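Local coordinates for protein ATP phosphoribosyltransferase (Thermotoga maritima, PDB 1O63) that probably catalyses the first step of histidine biosynthesis, condensing ATP with 5-phosphoribose 1-diphosphate to give N'-(5'-phosphoribosyl)-ATP and diphosphate, at residues A92-K95 / G96-I99; R11-E14 / K15-Y19; E187-S190 / F191-L195. All blocks are in the same frame, centred on the assembly; numbering follows the deposited sequence.

Interaction 1: residues A92-K95 / G96-I99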
ATOM      1  N   ALA A  92     -12.564  15.171  -5.028  1.00 24.10           N
ATOM      2  CA  ALA A  92     -12.740  15.366  -6.481  1.00 24.20           C
ATOM      3  C   ALA A  92     -13.839  14.459  -7.027  1.00 24.52           C
ATOM      4  O   ALA A  92     -14.194  13.424  -6.474  1.00 22.92           O
ATOM      5  CB  ALA A  92     -11.443  15.107  -7.223  1.00 21.29           C
ATOM      6  N   GLY A  93     -14.355  14.857  -8.210  1.00 25.80           N
ATOM      7  CA  GLY A  93     -15.424  14.067  -8.852  1.00 24.86           C
ATOM      8  C   GLY A  93     -15.548  14.473 -10.330  1.00 25.94           C
ATOM      9  O   GLY A  93     -14.920  15.421 -10.772  1.00 25.17           O
ATOM     10  N   PRO A  94     -16.351  13.754 -11.079  1.00 27.04           N
ATOM     11  CA  PRO A  94     -16.534  14.037 -12.516  1.00 28.49           C
ATOM     12  C   PRO A  94     -16.828  15.503 -12.717  1.00 29.17           C
ATOM     13  O   PRO A  94     -17.688  16.054 -11.994  1.00 27.57           O
ATOM     14  CB  PRO A  94     -17.731  13.163 -12.877  1.00 28.80           C
ATOM     15  CG  PRO A  94     -17.590  11.983 -11.950  1.00 28.01           C
ATOM     16  CD  PRO A  94     -17.167  12.598 -10.636  1.00 26.66           C
ATOM     17  N   LYS A  95     -16.116  16.202 -13.599  1.00 30.47           N
ATOM     18  CA  LYS A  95     -16.391  17.626 -13.763  1.00 33.42           C
ATOM     19  C   LYS A  95     -17.824  17.876 -14.249  1.00 32.92           C
ATOM     20  O   LYS A  95     -18.271  17.265 -15.208  1.00 31.58           O
ATOM     21  CB  LYS A  95     -15.419  18.358 -14.682  1.00 41.67           C
ATOM     22  CG  LYS A  95     -15.444  19.864 -14.374  1.00 49.85           C
ATOM     23  CD  LYS A  95     -14.962  20.722 -15.508  1.00 53.86           C
ATOM     24  CE  LYS A  95     -13.474  21.000 -15.438  1.00 55.07           C
ATOM     25  NZ  LYS A  95     -13.061  21.979 -16.496  1.00 59.59           N
ATOM     26  N   GLY A  96     -18.513  18.776 -13.547  1.00 33.67           N
ATOM     27  CA  GLY A  96     -19.882  19.122 -13.836  1.00 33.95           C
ATOM     28  C   GLY A  96     -20.892  18.356 -13.015  1.00 35.38           C
ATOM     29  O   GLY A  96     -22.010  18.854 -12.761  1.00 34.38           O
ATOM     30  N   ARG A  97     -20.571  17.155 -12.531  1.00 35.13           N
ATOM     31  CA  ARG A  97     -21.595  16.371 -11.853  1.00 38.03           C
ATOM     32  C   ARG A  97     -21.982  16.921 -10.505  1.00 40.41           C
ATOM     33  O   ARG A  97     -23.181  17.120 -10.199  1.00 42.19           O
ATOM     34  CB  ARG A  97     -21.271  14.886 -11.824  1.00 40.01           C
ATOM     35  CG  ARG A  97     -22.517  14.009 -11.740  1.00 45.71           C
ATOM     36  CD  ARG A  97     -22.210  12.536 -11.651  1.00 47.99           C
ATOM     37  NE  ARG A  97     -21.525  12.019 -12.818  1.00 52.58           N
ATOM     38  CZ  ARG A  97     -20.894  10.846 -12.864  1.00 56.26           C
ATOM     39  NH1 ARG A  97     -20.288  10.446 -13.978  1.00 56.95           N
ATOM     40  NH2 ARG A  97     -20.872  10.080 -11.777  1.00 55.54           N
ATOM     41  N   GLY A  98     -21.016  17.205  -9.643  1.00 41.21           N
ATOM     42  CA  GLY A  98     -21.335  17.713  -8.307  1.00 43.78           C
ATOM     43  C   GLY A  98     -21.302  16.580  -7.281  1.00 45.48           C
ATOM     44  O   GLY A  98     -20.670  15.534  -7.522  1.00 45.78           O
ATOM     45  N   ILE A  99     -22.118  16.737  -6.248  1.00 45.31           N
ATOM     46  CA  ILE A  99     -22.247  15.780  -5.157  1.00 45.39           C
ATOM     47  C   ILE A  99     -23.683  15.241  -5.112  1.00 44.66           C
ATOM     48  O   ILE A  99     -24.631  16.028  -5.067  1.00 45.29           O
ATOM     49  CB  ILE A  99     -22.035  16.512  -3.795  1.00 48.95           C
ATOM     50  CG1 ILE A  99     -20.953  17.569  -3.854  1.00 50.41           C
ATOM     51  CG2 ILE A  99     -21.805  15.510  -2.678  1.00 50.13           C
ATOM     52  CD1 ILE A  99     -19.536  17.104  -3.931  1.00 53.09           C
TER
HETATM   53  O   HOH W   1     -18.222  15.791  -9.404  1.00 30.84           O

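Interaction 2: residues R11-E14 / K15-Y19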
ATOM      1  N   ARG A  11       8.138  10.017  -2.202  1.00 27.96           N
ATOM      2  CA  ARG A  11       8.044  11.421  -2.478  1.00 27.67           C
ATOM      3  C   ARG A  11       8.880  12.318  -1.592  1.00 27.26           C
ATOM      4  O   ARG A  11       9.354  13.366  -2.044  1.00 29.29           O
ATOM      5  CB  ARG A  11       6.547  11.860  -2.329  1.00 28.27           C
ATOM      6  CG  ARG A  11       6.368  13.306  -2.814  1.00 29.92           C
ATOM      7  CD  ARG A  11       6.435  13.326  -4.342  1.00 33.18           C
ATOM      8  NE  ARG A  11       6.324  14.667  -4.874  1.00 37.14           N
ATOM      9  CZ  ARG A  11       7.220  15.633  -4.725  1.00 38.47           C
ATOM     10  NH1 ARG A  11       6.999  16.823  -5.267  1.00 36.63           N
ATOM     11  NH2 ARG A  11       8.347  15.400  -4.045  1.00 40.63           N
ATOM     12  N   LEU A  12       8.964  12.026  -0.299  1.00 27.08           N
ATOM     13  CA  LEU A  12       9.644  12.851   0.670  1.00 24.83           C
ATOM     14  C   LEU A  12      11.080  12.429   0.938  1.00 24.97           C
ATOM     15  O   LEU A  12      11.799  13.096   1.668  1.00 21.99           O
ATOM     16  CB  LEU A  12       8.872  12.790   2.009  1.00 21.94           C
ATOM     17  CG  LEU A  12       7.378  13.146   1.911  1.00 23.08           C
ATOM     18  CD1 LEU A  12       6.735  13.021   3.289  1.00 25.86           C
ATOM     19  CD2 LEU A  12       7.225  14.559   1.371  1.00 24.72           C
ATOM     20  N   GLU A  13      11.509  11.316   0.347  1.00 23.90           N
ATOM     21  CA  GLU A  13      12.827  10.784   0.602  1.00 22.52           C
ATOM     22  C   GLU A  13      13.957  11.731   0.286  1.00 22.57           C
ATOM     23  O   GLU A  13      14.917  11.853   1.084  1.00 22.58           O
ATOM     24  CB  GLU A  13      12.991   9.454  -0.179  1.00 22.93           C
ATOM     25  CG  GLU A  13      14.275   8.729   0.207  1.00 27.03           C
ATOM     26  CD  GLU A  13      14.454   7.497  -0.717  1.00 26.67           C
ATOM     27  OE1 GLU A  13      13.428   6.918  -1.072  1.00 27.67           O
ATOM     28  OE2 GLU A  13      15.607   7.249  -1.075  1.00 30.35           O
ATOM     29  N   GLU A  14      13.950  12.421  -0.847  1.00 21.43           N
ATOM     30  CA  GLU A  14      15.099  13.270  -1.184  1.00 21.81           C
ATOM     31  C   GLU A  14      15.153  14.549  -0.356  1.00 21.82           C
ATOM     32  O   GLU A  14      16.240  14.992   0.030  1.00 19.75           O
ATOM     33  CB  GLU A  14      15.127  13.594  -2.662  1.00 20.63           C
ATOM     34  CG  GLU A  14      13.897  14.248  -3.172  1.00 30.57           C
ATOM     35  CD  GLU A  14      13.862  15.764  -3.158  1.00 33.70           C
ATOM     36  OE1 GLU A  14      12.768  16.281  -3.475  1.00 29.34           O
ATOM     37  OE2 GLU A  14      14.916  16.390  -2.864  1.00 30.95           O
ATOM     38  N   LYS A  15      13.989  15.134  -0.067  1.00 21.30           N
ATOM     39  CA  LYS A  15      13.979  16.337   0.796  1.00 23.26           C
ATOM     40  C   LYS A  15      14.587  15.997   2.153  1.00 21.84           C
ATOM     41  O   LYS A  15      15.481  16.647   2.671  1.00 23.26           O
ATOM     42  CB  LYS A  15      12.549  16.824   0.969  1.00 30.23           C
ATOM     43  CG  LYS A  15      11.867  17.419  -0.249  1.00 37.15           C
ATOM     44  CD  LYS A  15      12.242  18.875  -0.477  1.00 43.93           C
ATOM     45  CE  LYS A  15      11.212  19.573  -1.371  1.00 46.95           C
ATOM     46  NZ  LYS A  15      11.513  21.032  -1.502  1.00 49.21           N
ATOM     47  N   VAL A  16      14.119  14.888   2.754  1.00 21.76           N
ATOM     48  CA  VAL A  16      14.648  14.510   4.071  1.00 22.34           C
ATOM     49  C   VAL A  16      16.104  14.141   4.044  1.00 23.97           C
ATOM     50  O   VAL A  16      16.898  14.562   4.907  1.00 23.66           O
ATOM     51  CB  VAL A  16      13.808  13.357   4.671  1.00 22.18           C
ATOM     52  CG1 VAL A  16      14.491  12.879   5.949  1.00 22.98           C
ATOM     53  CG2 VAL A  16      12.401  13.863   4.945  1.00 20.91           C
HETATM   54  N   MSE A  17      16.515  13.282   3.093  1.00 23.24           N
HETATM   55  CA  MSE A  17      17.937  12.905   3.020  1.00 24.31           C
HETATM   56  C   MSE A  17      18.792  14.128   2.728  1.00 24.06           C
HETATM   57  O   MSE A  17      19.882  14.261   3.274  1.00 22.12           O
HETATM   58  CB  MSE A  17      18.142  11.798   1.993  1.00 30.95           C
HETATM   59  CG  MSE A  17      17.280  10.558   2.384  1.00 31.74           C
HETATM   60 SE   MSE A  17      18.032   9.799   4.007  1.00 46.42          SE
HETATM   61  CE  MSE A  17      19.718   9.276   3.239  1.00 37.12           C
ATOM     62  N   THR A  18      18.297  15.069   1.930  1.00 23.66           N
ATOM     63  CA  THR A  18      19.073  16.315   1.721  1.00 26.44           C
ATOM     64  C   THR A  18      19.193  17.115   2.988  1.00 26.41           C
ATOM     65  O   THR A  18      20.288  17.658   3.305  1.00 27.17           O
ATOM     66  CB  THR A  18      18.452  17.119   0.565  1.00 28.06           C
ATOM     67  OG1 THR A  18      18.785  16.396  -0.646  1.00 25.49           O
ATOM     68  CG2 THR A  18      18.992  18.524   0.456  1.00 27.76           C
ATOM     69  N   TYR A  19      18.157  17.157   3.839  1.00 27.81           N
ATOM     70  CA  TYR A  19      18.277  17.868   5.115  1.00 27.03           C
ATOM     71  C   TYR A  19      19.411  17.260   5.957  1.00 27.82           C
ATOM     72  O   TYR A  19      20.226  17.995   6.528  1.00 25.36           O
ATOM     73  CB  TYR A  19      17.031  17.882   5.966  1.00 27.45           C
ATOM     74  CG  TYR A  19      15.758  18.450   5.404  1.00 28.74           C
ATOM     75  CD1 TYR A  19      15.721  19.625   4.678  1.00 30.14           C
ATOM     76  CD2 TYR A  19      14.545  17.789   5.633  1.00 29.71           C
ATOM     77  CE1 TYR A  19      14.534  20.123   4.156  1.00 31.25           C
ATOM     78  CE2 TYR A  19      13.364  18.292   5.127  1.00 30.22           C
ATOM     79  CZ  TYR A  19      13.354  19.449   4.401  1.00 30.72           C
ATOM     80  OH  TYR A  19      12.148  19.916   3.911  1.00 31.47           O
TER
HETATM   81  O   HOH W   2      17.330  16.657  -2.668  1.00 39.77           O

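Interaction 3: residues E187-S190 / F191-L195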
ATOM      1  N   GLU A 187      21.050  14.621  23.496  1.00 27.43           N
ATOM      2  CA  GLU A 187      21.455  14.280  22.121  1.00 28.65           C
ATOM      3  C   GLU A 187      20.333  14.607  21.132  1.00 27.75           C
ATOM      4  O   GLU A 187      20.559  15.202  20.083  1.00 29.13           O
ATOM      5  CB  GLU A 187      21.858  12.806  22.046  1.00 28.87           C
ATOM      6  CG  GLU A 187      22.228  12.340  20.657  1.00 28.49           C
ATOM      7  CD  GLU A 187      22.755  10.932  20.570  1.00 32.02           C
ATOM      8  OE1 GLU A 187      23.416  10.620  19.533  1.00 34.60           O
ATOM      9  OE2 GLU A 187      22.518  10.111  21.491  1.00 30.62           O
ATOM     10  N   VAL A 188      19.092  14.296  21.474  1.00 28.97           N
ATOM     11  CA  VAL A 188      17.947  14.602  20.601  1.00 28.15           C
ATOM     12  C   VAL A 188      17.774  16.101  20.409  1.00 28.45           C
ATOM     13  O   VAL A 188      17.684  16.631  19.300  1.00 26.99           O
ATOM     14  CB  VAL A 188      16.665  13.996  21.199  1.00 28.59           C
ATOM     15  CG1 VAL A 188      15.414  14.584  20.552  1.00 30.36           C
ATOM     16  CG2 VAL A 188      16.703  12.474  21.034  1.00 24.48           C
ATOM     17  N   VAL A 189      17.686  16.813  21.542  1.00 28.44           N
ATOM     18  CA  VAL A 189      17.490  18.255  21.517  1.00 28.22           C
ATOM     19  C   VAL A 189      18.508  18.932  20.630  1.00 28.65           C
ATOM     20  O   VAL A 189      18.179  19.815  19.836  1.00 28.32           O
ATOM     21  CB  VAL A 189      17.509  18.844  22.935  1.00 30.59           C
ATOM     22  CG1 VAL A 189      17.671  20.365  22.916  1.00 28.93           C
ATOM     23  CG2 VAL A 189      16.237  18.465  23.683  1.00 27.68           C
ATOM     24  N   SER A 190      19.780  18.539  20.777  1.00 30.58           N
ATOM     25  CA  SER A 190      20.873  19.118  20.015  1.00 32.06           C
ATOM     26  C   SER A 190      20.772  18.816  18.532  1.00 31.72           C
ATOM     27  O   SER A 190      21.007  19.670  17.660  1.00 30.16           O
ATOM     28  CB  SER A 190      22.217  18.591  20.548  0.50 34.03           C
ATOM     29  OG  SER A 190      23.263  19.084  19.730  0.50 35.39           O
ATOM     30  N   PHE A 191      20.486  17.547  18.198  1.00 31.01           N
ATOM     31  CA  PHE A 191      20.322  17.202  16.778  1.00 30.29           C
ATOM     32  C   PHE A 191      19.147  17.989  16.198  1.00 28.52           C
ATOM     33  O   PHE A 191      19.255  18.572  15.114  1.00 25.81           O
ATOM     34  CB  PHE A 191      20.126  15.688  16.614  1.00 36.14           C
ATOM     35  CG  PHE A 191      19.774  15.290  15.204  1.00 36.73           C
ATOM     36  CD1 PHE A 191      20.757  15.160  14.246  1.00 41.39           C
ATOM     37  CD2 PHE A 191      18.458  15.072  14.844  1.00 41.73           C
ATOM     38  CE1 PHE A 191      20.441  14.816  12.943  1.00 43.38           C
ATOM     39  CE2 PHE A 191      18.127  14.717  13.545  1.00 43.56           C
ATOM     40  CZ  PHE A 191      19.123  14.588  12.603  1.00 43.28           C
ATOM     41  N   LEU A 192      18.045  18.101  16.931  1.00 28.31           N
ATOM     42  CA  LEU A 192      16.871  18.837  16.440  1.00 28.98           C
ATOM     43  C   LEU A 192      17.167  20.319  16.231  1.00 30.57           C
ATOM     44  O   LEU A 192      16.582  20.959  15.346  1.00 29.17           O
ATOM     45  CB  LEU A 192      15.678  18.657  17.381  1.00 26.97           C
ATOM     46  CG  LEU A 192      15.141  17.221  17.491  1.00 28.50           C
ATOM     47  CD1 LEU A 192      13.999  17.125  18.484  1.00 22.56           C
ATOM     48  CD2 LEU A 192      14.719  16.725  16.113  1.00 27.70           C
ATOM     49  N   GLU A 193      18.068  20.892  17.029  1.00 29.64           N
ATOM     50  CA  GLU A 193      18.471  22.281  16.844  1.00 31.38           C
ATOM     51  C   GLU A 193      19.211  22.466  15.521  1.00 29.24           C
ATOM     52  O   GLU A 193      18.877  23.380  14.780  1.00 29.78           O
ATOM     53  CB  GLU A 193      19.393  22.764  17.964  1.00 39.09           C
ATOM     54  CG  GLU A 193      18.766  22.927  19.325  1.00 45.92           C
ATOM     55  CD  GLU A 193      19.654  23.692  20.290  1.00 50.15           C
ATOM     56  OE1 GLU A 193      20.290  24.681  19.862  1.00 51.51           O
ATOM     57  OE2 GLU A 193      19.729  23.299  21.475  1.00 54.96           O
ATOM     58  N   LYS A 194      20.237  21.663  15.271  1.00 28.09           N
ATOM     59  CA  LYS A 194      20.951  21.727  14.009  1.00 30.81           C
ATOM     60  C   LYS A 194      20.024  21.516  12.810  1.00 32.52           C
ATOM     61  O   LYS A 194      20.129  22.208  11.797  1.00 32.57           O
ATOM     62  CB  LYS A 194      22.054  20.675  13.954  1.00 37.19           C
ATOM     63  CG  LYS A 194      23.142  20.831  14.992  1.00 42.37           C
ATOM     64  CD  LYS A 194      24.228  19.771  14.804  1.00 45.51           C
ATOM     65  CE  LYS A 194      24.904  19.923  13.458  1.00 48.34           C
ATOM     66  NZ  LYS A 194      26.340  19.524  13.506  1.00 52.17           N
ATOM     67  N   LEU A 195      19.126  20.537  12.918  1.00 30.23           N
ATOM     68  CA  LEU A 195      18.217  20.214  11.823  1.00 31.01           C
ATOM     69  C   LEU A 195      17.239  21.328  11.529  1.00 30.24           C
ATOM     70  O   LEU A 195      17.060  21.702  10.356  1.00 29.85           O
ATOM     71  CB  LEU A 195      17.496  18.903  12.156  1.00 30.99           C
ATOM     72  CG  LEU A 195      16.545  18.334  11.113  1.00 31.42           C
ATOM     73  CD1 LEU A 195      17.320  17.885   9.881  1.00 31.33           C
ATOM     74  CD2 LEU A 195      15.754  17.163  11.720  1.00 27.71           C
TER

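Interaction 1: residues A92-K95 / G96-I99
Pro-94 and Arg-97 meet through both backbone and side chains, and the backbone link identifies the motif. The amide N of Arg-97 donates to the carbonyl O of Pro-94 at 3.1 Å, with an N-H...O angle of 157° and the donor well above the carbonyl plane. The four residues from Pro-94 to Arg-97 thus form a beta turn of type II, in which Lys-95 has the polyproline-like angles of the second position and Gly-96 takes the third position with a positive phi of 95°. A CB at Gly-96 would collide with the carbonyl O of Lys-95, which accounts for the glycine, and Gly-98 is under a similar constraint.

A water donates to Pro-94 O at 2.7 Å and to Gly-98 O at 3.1 Å, a second polar link that bridges one residue beyond the turn.

The side-chain contact is apolar on a flat group. Pro-94 CG sits over the centre of the Arg-97 guanidinium, 3.6 Å from CZ, while Pro-94 CB stands 3.9 Å from NH1. The bend at chi3 (-63°) folds the arginine back over the proline ring.

Backbone bonds from Gly-93 to Glu-162 and from Lys-95 to Asn-160 tie the end of strand 81-94 to the start of strand 161-176 and the residue before it. Two donors on Pro-94 O, the Arg-97 amide and the water, hold the turn, while the proline packs on the guanidinium face by van der Waals contact, which leaves the N-H groups at its edge to other partners or solvent.

Interaction 2: residues R11-E14 / K15-Y19
The carbonyls of Leu-12, Glu-13 and Glu-14 accept the amides of Val-16, Met-17 and Thr-18 in three successive i to i+4 bonds, the geometry of the first turns of alpha-helix 13-23. The Val-16 N to Leu-12 O bond is nearly straight, with an N-H...O angle of 171°, whereas that from Thr-18 N to Glu-14 O is the shortest at 2.8 Å but more bent, at 154°.

Thr-18 OG1 also lies 3.0 Å from Glu-14 O, a weak and unsettled bond. A water lies 2.4 Å from Glu-14 OE2 and 2.5 Å from Thr-18 OG1, distances so short that this bridge is doubtful.

Glu-14 CG is wedged between its own backbone N and carbonyl carbon (chi1 57°), and a bend at chi2 turns the carboxylate toward the backbone N of Lys-15. The two side chains run alongside each other, pointing the same way, with Glu-14 OE1 3.5 Å from Lys-15 CG. Glu-14 OE1 and Lys-15 NZ nevertheless stay 5.3 Å apart and form no salt bridge.

Glu-13 and Met-17, a selenomethionine, also lie side by side, CG to CG at 4.1 Å. On the buried side, Leu-12 and Val-16 both rest on Thr-172 of strand 161-176. Arg-11 NE makes a salt bridge to Glu-151.

Chemically, the two glutamates place negative charge near the amino-terminal end of the helix, where it would probably interact favourably with the helix dipole; the Glu-14 carboxylate oxygen OE1 meets the CG methylene of Lys-15, not the lysine's ammonium.

Interaction 3: residues E187-S190 / F191-L195
Ser-190 O accepts the i+4 amide of Lys-194 and, weakly, the i+3 amide of Glu-193, in alpha-helix 185-204. Lys-194 N donates to Ser-190 O at 3.2 Å and almost straight (173°), whereas Glu-193 N reaches Ser-190 O only weakly, at 120°, and is better aligned on Val-189 O. The bond from Leu-192 N to Val-188 O is shorter, 2.8 Å, and lies nearly in line with the C=O.

Beside that bond the side chains of Val-188 and Leu-192 point the same way, and Val-188 CG1 touches Leu-192 CD1 at 3.6 Å. The leucine reaches there because CG stands anti to the carbonyl carbon (chi1 -64°), which also sets Leu-192 CG 3.2 Å from Val-188 O. Tyr-181 of helix 178-183 packs on both residues, and Ile-61 of strand 61-65 meets Leu-192 and Phe-191, so this face seats the helix on the core. An alanine in place of Leu-192 removes the methyl that meets Val-188 CG1 and would probably open a gap beside Tyr-181 and Ile-61.

On a more exposed side, Val-189 and Glu-193 meet at an angle, with Val-189 CG1 3.9 Å from Glu-193 OE2.

Overall arrangement
Interactions 2 and 3 share one end of the elongated chain. Their centres are 18 Å apart, and they touch where Tyr-19 CB meets Leu-195 CD1 at 3.9 Å, packing helix 13-23 against helix 185-204. Interaction 1 lies on the opposite side of the chain's centre, its centre about 35 Å from that of interaction 2 and about 47 Å from that of interaction 3. Strand 81-94 spans this separation: Thr-84 and Ile-86 touch the 11-19 region, and its far end enters the turn of 92-99. This is consistent with the two-lobed layout of the periplasmic-binding-protein clan. No bound substrate marks the active site in any of the three contacts.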